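Cellulase (Xanthomonas axonopodis pv. citri, PDB 5HOS) probably hydrolyses internal beta-1,4-glycosidic bonds of cellulose and related glucans, as an endo-beta-1,4-glucanase of glycosyl hydrolase family 5. Local coordinates at residues Thr279-Leu284 with Met330-Pro335; Met299-Trp304 with Pro335-Ile340. All coordinates share one frame; numbering follows the deposited sequence.

Contact 1: residues Thr279-Leu284 with Met330-Pro335; sequences TCNLAL and MSILSP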
loop_
_atom_site.group_PDB
_atom_site.type_symbol
_atom_site.label_atom_id
_atom_site.label_comp_id
_atom_site.label_asym_id
_atom_site.label_seq_id
_atom_site.Cartn_x
_atom_site.Cartn_y
_atom_site.Cartn_z
ATOM N N THR A 279 23.519 -9.950 0.881
ATOM C CA THR A 279 22.578 -10.530 1.849
ATOM C C THR A 279 21.135 -10.122 1.557
ATOM O O THR A 279 20.241 -10.968 1.577
ATOM C CB THR A 279 22.963 -10.158 3.297
ATOM O OG1 THR A 279 24.299 -10.576 3.532
ATOM C CG2 THR A 279 22.040 -10.839 4.315
ATOM N N CYS A 280 20.914 -8.839 1.275
ATOM C CA CYS A 280 19.581 -8.359 0.894
ATOM C C CYS A 280 19.037 -9.085 -0.340
ATOM O O CYS A 280 17.853 -9.440 -0.385
ATOM C CB CYS A 280 19.585 -6.845 0.655
ATOM S SG CYS A 280 19.596 -5.821 2.151
ATOM N N ASN A 281 19.899 -9.319 -1.329
ATOM C CA ASN A 281 19.481 -10.024 -2.543
ATOM C C ASN A 281 18.980 -11.439 -2.259
ATOM O O ASN A 281 17.952 -11.850 -2.796
ATOM C CB ASN A 281 20.603 -10.028 -3.586
ATOM C CG ASN A 281 20.875 -8.639 -4.160
ATOM O OD1 ASN A 281 20.070 -7.714 -4.007
ATOM N ND2 ASN A 281 22.017 -8.489 -4.826
ATOM N N LEU A 282 19.689 -12.169 -1.398
ATOM C CA LEU A 282 19.233 -13.495 -0.957
ATOM C C LEU A 282 17.908 -13.417 -0.206
ATOM O O LEU A 282 16.996 -14.204 -0.473
ATOM C CB LEU A 282 20.278 -14.173 -0.067
ATOM C CG LEU A 282 21.557 -14.630 -0.777
ATOM C CD1 LEU A 282 22.642 -14.969 0.235
ATOM C CD2 LEU A 282 21.285 -15.822 -1.690
ATOM N N ALA A 283 17.813 -12.467 0.723
ATOM C CA ALA A 283 16.578 -12.249 1.507
ATOM C C ALA A 283 15.382 -11.890 0.630
ATOM O O ALA A 283 14.287 -12.438 0.805
ATOM C CB ALA A 283 16.799 -11.170 2.558
ATOM N N LEU A 284 15.604 -10.986 -0.325
ATOM C CA LEU A 284 14.548 -10.550 -1.232
ATOM C C LEU A 284 14.030 -11.719 -2.063
ATOM O O LEU A 284 12.822 -11.972 -2.091
ATOM C CB LEU A 284 15.040 -9.427 -2.147
ATOM C CG LEU A 284 14.049 -8.881 -3.178
ATOM C CD1 LEU A 284 12.804 -8.340 -2.493
ATOM C CD2 LEU A 284 14.711 -7.801 -4.019
ATOM N N MET A 330 15.961 -4.474 -9.477
ATOM C CA MET A 330 15.047 -4.865 -10.551
ATOM C C MET A 330 15.399 -6.211 -11.205
ATOM O O MET A 330 14.511 -6.900 -11.712
ATOM C CB MET A 330 14.967 -3.759 -11.625
ATOM C CG MET A 330 13.857 -3.939 -12.656
ATOM S SD MET A 330 12.197 -4.132 -11.952
ATOM C CE MET A 330 12.026 -2.544 -11.129
ATOM N N SER A 331 16.676 -6.598 -11.186
ATOM C CA SER A 331 17.083 -7.897 -11.740
ATOM C C SER A 331 16.495 -9.078 -10.953
ATOM O O SER A 331 16.410 -10.185 -11.478
ATOM C CB SER A 331 18.612 -8.011 -11.817
ATOM O OG SER A 331 19.175 -8.148 -10.528
ATOM N N ILE A 332 16.096 -8.835 -9.702
ATOM C CA ILE A 332 15.348 -9.812 -8.901
ATOM C C ILE A 332 13.838 -9.595 -9.008
ATOM O O ILE A 332 13.090 -10.561 -9.169
ATOM C CB ILE A 332 15.782 -9.762 -7.419
ATOM C CG1 ILE A 332 17.280 -10.088 -7.302
ATOM C CG2 ILE A 332 14.944 -10.730 -6.578
ATOM C CD1 ILE A 332 17.922 -9.669 -5.994
ATOM N N LEU A 333 13.392 -8.341 -8.903
ATOM C CA LEU A 333 11.951 -8.037 -8.914
ATOM C C LEU A 333 11.283 -8.401 -10.232
ATOM O O LEU A 333 10.157 -8.914 -10.234
ATOM C CB LEU A 333 11.694 -6.562 -8.604
ATOM C CG LEU A 333 12.079 -6.088 -7.204
ATOM C CD1 LEU A 333 12.135 -4.567 -7.144
ATOM C CD2 LEU A 333 11.108 -6.635 -6.158
ATOM N N SER A 334 11.977 -8.147 -11.343
ATOM C CA SER A 334 11.394 -8.348 -12.668
ATOM C C SER A 334 11.060 -9.819 -12.979
ATOM O O SER A 334 9.921 -10.108 -13.340
ATOM C CB SER A 334 12.263 -7.705 -13.761
ATOM O OG SER A 334 11.631 -7.797 -15.022
ATOM N N PRO A 335 12.030 -10.752 -12.828
ATOM C CA PRO A 335 11.665 -12.161 -13.076
ATOM C C PRO A 335 10.605 -12.716 -12.109
ATOM O O PRO A 335 9.801 -13.559 -12.506
ATOM C CB PRO A 335 12.997 -12.925 -12.950
ATOM C CG PRO A 335 13.986 -11.968 -12.386
ATOM C CD PRO A 335 13.483 -10.578 -12.632
#

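Contact 2: residues Met299-Trp304 with Pro335-Ile340; sequences MGWSWW and PRARRI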
loop_
_atom_site.group_PDB
_atom_site.type_symbol
_atom_site.label_atom_id
_atom_site.label_comp_id
_atom_site.label_asym_id
_atom_site.label_seq_id
_atom_site.Cartn_x
_atom_site.Cartn_y
_atom_site.Cartn_z
ATOM N N MET A 299 -1.729 -12.841 -2.004
ATOM C CA MET A 299 -2.417 -12.413 -3.222
ATOM C C MET A 299 -1.616 -11.393 -4.048
ATOM O O MET A 299 -1.839 -11.248 -5.241
ATOM C CB MET A 299 -3.813 -11.851 -2.862
ATOM C CG MET A 299 -3.944 -10.326 -2.566
ATOM S SD MET A 299 -5.590 -9.996 -3.255
ATOM C CE MET A 299 -5.420 -8.246 -3.107
ATOM N N GLY A 300 -0.702 -10.667 -3.417
ATOM C CA GLY A 300 0.061 -9.665 -4.127
ATOM C C GLY A 300 1.112 -8.970 -3.303
ATOM O O GLY A 300 1.165 -9.108 -2.076
ATOM N N TRP A 301 1.968 -8.237 -4.000
ATOM C CA TRP A 301 2.974 -7.391 -3.355
ATOM C C TRP A 301 3.295 -6.170 -4.186
ATOM O O TRP A 301 3.058 -6.154 -5.390
ATOM C CB TRP A 301 4.253 -8.172 -3.039
ATOM C CG TRP A 301 4.884 -8.992 -4.174
ATOM C CD1 TRP A 301 4.817 -10.343 -4.315
ATOM C CD2 TRP A 301 5.725 -8.525 -5.246
ATOM N NE1 TRP A 301 5.526 -10.752 -5.412
ATOM C CE2 TRP A 301 6.102 -9.658 -6.003
ATOM C CE3 TRP A 301 6.185 -7.263 -5.649
ATOM C CZ2 TRP A 301 6.915 -9.570 -7.145
ATOM C CZ3 TRP A 301 7.001 -7.179 -6.787
ATOM C CH2 TRP A 301 7.358 -8.327 -7.513
ATOM N N SER A 302 3.823 -5.141 -3.521
ATOM C CA SER A 302 4.257 -3.925 -4.193
ATOM C C SER A 302 5.451 -3.326 -3.455
ATOM O O SER A 302 5.386 -3.029 -2.257
ATOM C CB SER A 302 3.110 -2.899 -4.372
ATOM O OG SER A 302 2.395 -2.641 -3.170
ATOM N N TRP A 303 6.554 -3.224 -4.192
ATOM C CA TRP A 303 7.835 -2.722 -3.703
ATOM C C TRP A 303 7.773 -1.246 -3.346
ATOM O O TRP A 303 7.130 -0.459 -4.051
ATOM C CB TRP A 303 8.874 -2.930 -4.814
ATOM C CG TRP A 303 10.217 -2.333 -4.595
ATOM C CD1 TRP A 303 10.618 -1.058 -4.894
ATOM C CD2 TRP A 303 11.356 -3.000 -4.067
ATOM N NE1 TRP A 303 11.942 -0.890 -4.566
ATOM C CE2 TRP A 303 12.423 -2.072 -4.066
ATOM C CE3 TRP A 303 11.586 -4.303 -3.597
ATOM C CZ2 TRP A 303 13.699 -2.405 -3.609
ATOM C CZ3 TRP A 303 12.854 -4.633 -3.141
ATOM C CH2 TRP A 303 13.892 -3.690 -3.151
ATOM N N TRP A 304 8.450 -0.871 -2.261
ATOM C CA TRP A 304 8.646 0.533 -1.906
ATOM C C TRP A 304 10.125 0.851 -2.178
ATOM O O TRP A 304 10.986 0.287 -1.504
ATOM C CB TRP A 304 8.324 0.797 -0.426
ATOM C CG TRP A 304 8.465 2.250 -0.097
ATOM C CD1 TRP A 304 9.610 2.907 0.239
ATOM C CD2 TRP A 304 7.433 3.240 -0.132
ATOM N NE1 TRP A 304 9.355 4.244 0.428
ATOM C CE2 TRP A 304 8.028 4.479 0.200
ATOM C CE3 TRP A 304 6.066 3.205 -0.420
ATOM C CZ2 TRP A 304 7.296 5.666 0.270
ATOM C CZ3 TRP A 304 5.337 4.388 -0.356
ATOM C CH2 TRP A 304 5.955 5.605 -0.020
ATOM N N PRO A 335 12.030 -10.752 -12.828
ATOM C CA PRO A 335 11.665 -12.161 -13.076
ATOM C C PRO A 335 10.605 -12.716 -12.109
ATOM O O PRO A 335 9.801 -13.559 -12.506
ATOM C CB PRO A 335 12.997 -12.925 -12.950
ATOM C CG PRO A 335 13.986 -11.968 -12.386
ATOM C CD PRO A 335 13.483 -10.578 -12.632
ATOM N N ARG A 336 10.596 -12.241 -10.865
ATOM C CA ARG A 336 9.573 -12.650 -9.892
ATOM C C ARG A 336 8.195 -12.114 -10.290
ATOM O O ARG A 336 7.199 -12.843 -10.236
ATOM C CB ARG A 336 9.956 -12.195 -8.482
ATOM C CG ARG A 336 11.208 -12.874 -7.942
ATOM C CD ARG A 336 10.932 -14.310 -7.525
ATOM N NE ARG A 336 12.116 -14.948 -6.950
ATOM C CZ ARG A 336 12.168 -16.204 -6.504
ATOM N NH1 ARG A 336 13.305 -16.675 -6.001
ATOM N NH2 ARG A 336 11.096 -16.995 -6.556
ATOM N N ALA A 337 8.149 -10.853 -10.714
ATOM C CA ALA A 337 6.922 -10.268 -11.260
ATOM C C ALA A 337 6.429 -11.037 -12.487
ATOM O O ALA A 337 5.235 -11.302 -12.615
ATOM C CB ALA A 337 7.129 -8.796 -11.602
ATOM N N ARG A 338 7.354 -11.411 -13.370
ATOM C CA ARG A 338 7.000 -12.153 -14.586
ATOM C C ARG A 338 6.297 -13.482 -14.296
ATOM O O ARG A 338 5.346 -13.831 -14.983
ATOM C CB ARG A 338 8.231 -12.391 -15.465
ATOM C CG ARG A 338 7.896 -12.902 -16.855
ATOM C CD ARG A 338 9.129 -12.961 -17.743
ATOM N NE ARG A 338 8.758 -12.985 -19.161
ATOM C CZ ARG A 338 9.564 -12.680 -20.181
ATOM N NH1 ARG A 338 10.833 -12.315 -19.986
ATOM N NH2 ARG A 338 9.090 -12.737 -21.423
ATOM N N ARG A 339 6.767 -14.214 -13.291
ATOM C CA ARG A 339 6.108 -15.460 -12.862
ATOM C C ARG A 339 4.650 -15.228 -12.423
ATOM O O ARG A 339 3.795 -16.096 -12.613
ATOM C CB ARG A 339 6.913 -16.148 -11.746
ATOM C CG ARG A 339 8.170 -16.851 -12.249
ATOM C CD ARG A 339 9.092 -17.350 -11.132
ATOM N NE ARG A 339 10.286 -16.505 -10.980
ATOM C CZ ARG A 339 11.425 -16.862 -10.372
ATOM N NH1 ARG A 339 11.577 -18.070 -9.822
ATOM N NH2 ARG A 339 12.438 -15.994 -10.312
ATOM N N ILE A 340 4.383 -14.055 -11.849
ATOM C CA ILE A 340 3.034 -13.663 -11.429
ATOM C C ILE A 340 2.173 -13.212 -12.612
ATOM O O ILE A 340 1.027 -13.655 -12.742
ATOM C CB ILE A 340 3.101 -12.578 -10.317
ATOM C CG1 ILE A 340 3.710 -13.195 -9.049
ATOM C CG2 ILE A 340 1.724 -11.991 -10.004
ATOM C CD1 ILE A 340 4.300 -12.189 -8.093
#

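Contact 1: residues Thr279-Leu284 with Met330-Pro335
I332 meets helix 278-293 with both arms of its branched side chain, and each arm finds a different residue. Its CG1 lies anti to the carbonyl carbon (chi1 -60°), which directs this arm toward N281, met by CD1 at its end, and leaves CG2 to L284. A beta-branched residue suits this place because one short side chain fills two neighbouring positions between the helices.

L284 points toward helix 330-341 and presents its CD2 branch. That methyl lies 3.9 Å from CG2 of I332, while CG of L284 is 4.0 Å from the same CG2. With CG anti to its backbone N (chi1 179°), L284 reaches outward from its helix; the same CD2 comes within 4.3 Å of CD2 of L333, whose side chain starts alongside the contact and bends in at its end. L284 and L333 also rest on W303 of strand 298-306, so the leucines close the inner side of the groove between the helices.

N281 works differently. The end of I332 runs across its side chain at about a right angle, and CD1 of I332 rests against both CB (3.6 Å) and the amide OD1 (3.5 Å) of N281. This residue is partly exposed, so its polar group can sit at this border.

The axes of segments 279-284 and 330-335 run nearly parallel, 8° apart and 10.5 Å from each other at closest approach, as expected for neighbouring outer helices of a (beta/alpha)8 barrel. No hydrogen bond or salt bridge crosses between the segments, which implies that their mutual attraction rests on dispersion and the exclusion of water.

Contact 2: residues Met299-Trp304 with Pro335-Ile340
W301 turns the side of its indole that runs from NE1 through CE2 and CZ2 to CH2 toward I340, A337 and R336, and makes every contact across the interface. The apolar contacts come from A337 and I340, one turn apart on helix 330-341. CD1 of I340 approaches the ring obliquely, 3.7 Å from CE2 and 3.3 Å from NE1 of W301, the latter a close contact and not a hydrogen bond; isoleucine suits because its CD1 arm reaches the indole. A337 brings CB to 4.1 Å from CH2 of W301, its single methyl letting the broad indole come near the helix backbone. The backbone N of A337 lies near the ring plane at the indole edge, 4.0 Å from CZ2 of W301, and CB of R336 adds another oblique contact, 4.2 Å from the same CZ2.

The tryptophan reaches the helix through its first torsion, with CG between the backbone N and the carbonyl carbon (chi1 51°), and the long ring system carries the contact outward. Strand 298-306 is the eighth and last strand of the family 5 (beta/alpha)8 barrel, and helix 330-341 packs on its outer side; strand 299-303 and helix 335-340 run at 152° to each other, roughly antiparallel. W301 thus fills the layer between barrel wall and outer helix, where F272, L269, L288 and M291 also touch it.

Polar interactions stay on the helix and its neighbours. R336 starts toward the strand, but its end leads away, to a salt bridge with E292 and a hydrogen bond to OD1 of N285, both on helix 278-293. The guanidinium groups of R336 and R339 lie close together, with NH2 of R339 3.5 Å above the plane of the R336 group; E292, which also touches R339, probably eases the repulsion between them.

Overall arrangement
Both contacts use helix 330-341, but at successive turns and against different layers of the barrel; they share P335, where the helix is kinked. Contact 1 joins two outer helices, and its centre is about 20 Å from the centre of the chain; that of contact 2, which sets the helix on the last barrel strand, is about 13 Å from it. Despite this, a larger share of the touching residues is buried in contact 1. Branched aliphatic side chains and one asparagine meet between the helices, whereas one broad indole spans the strand-to-helix layer. The two meet directly: CD2 of L333 lies 3.5 Å from CE3 of W303, giving a continuous apolar region. In neither contact does a hydrogen bond cross between the segments.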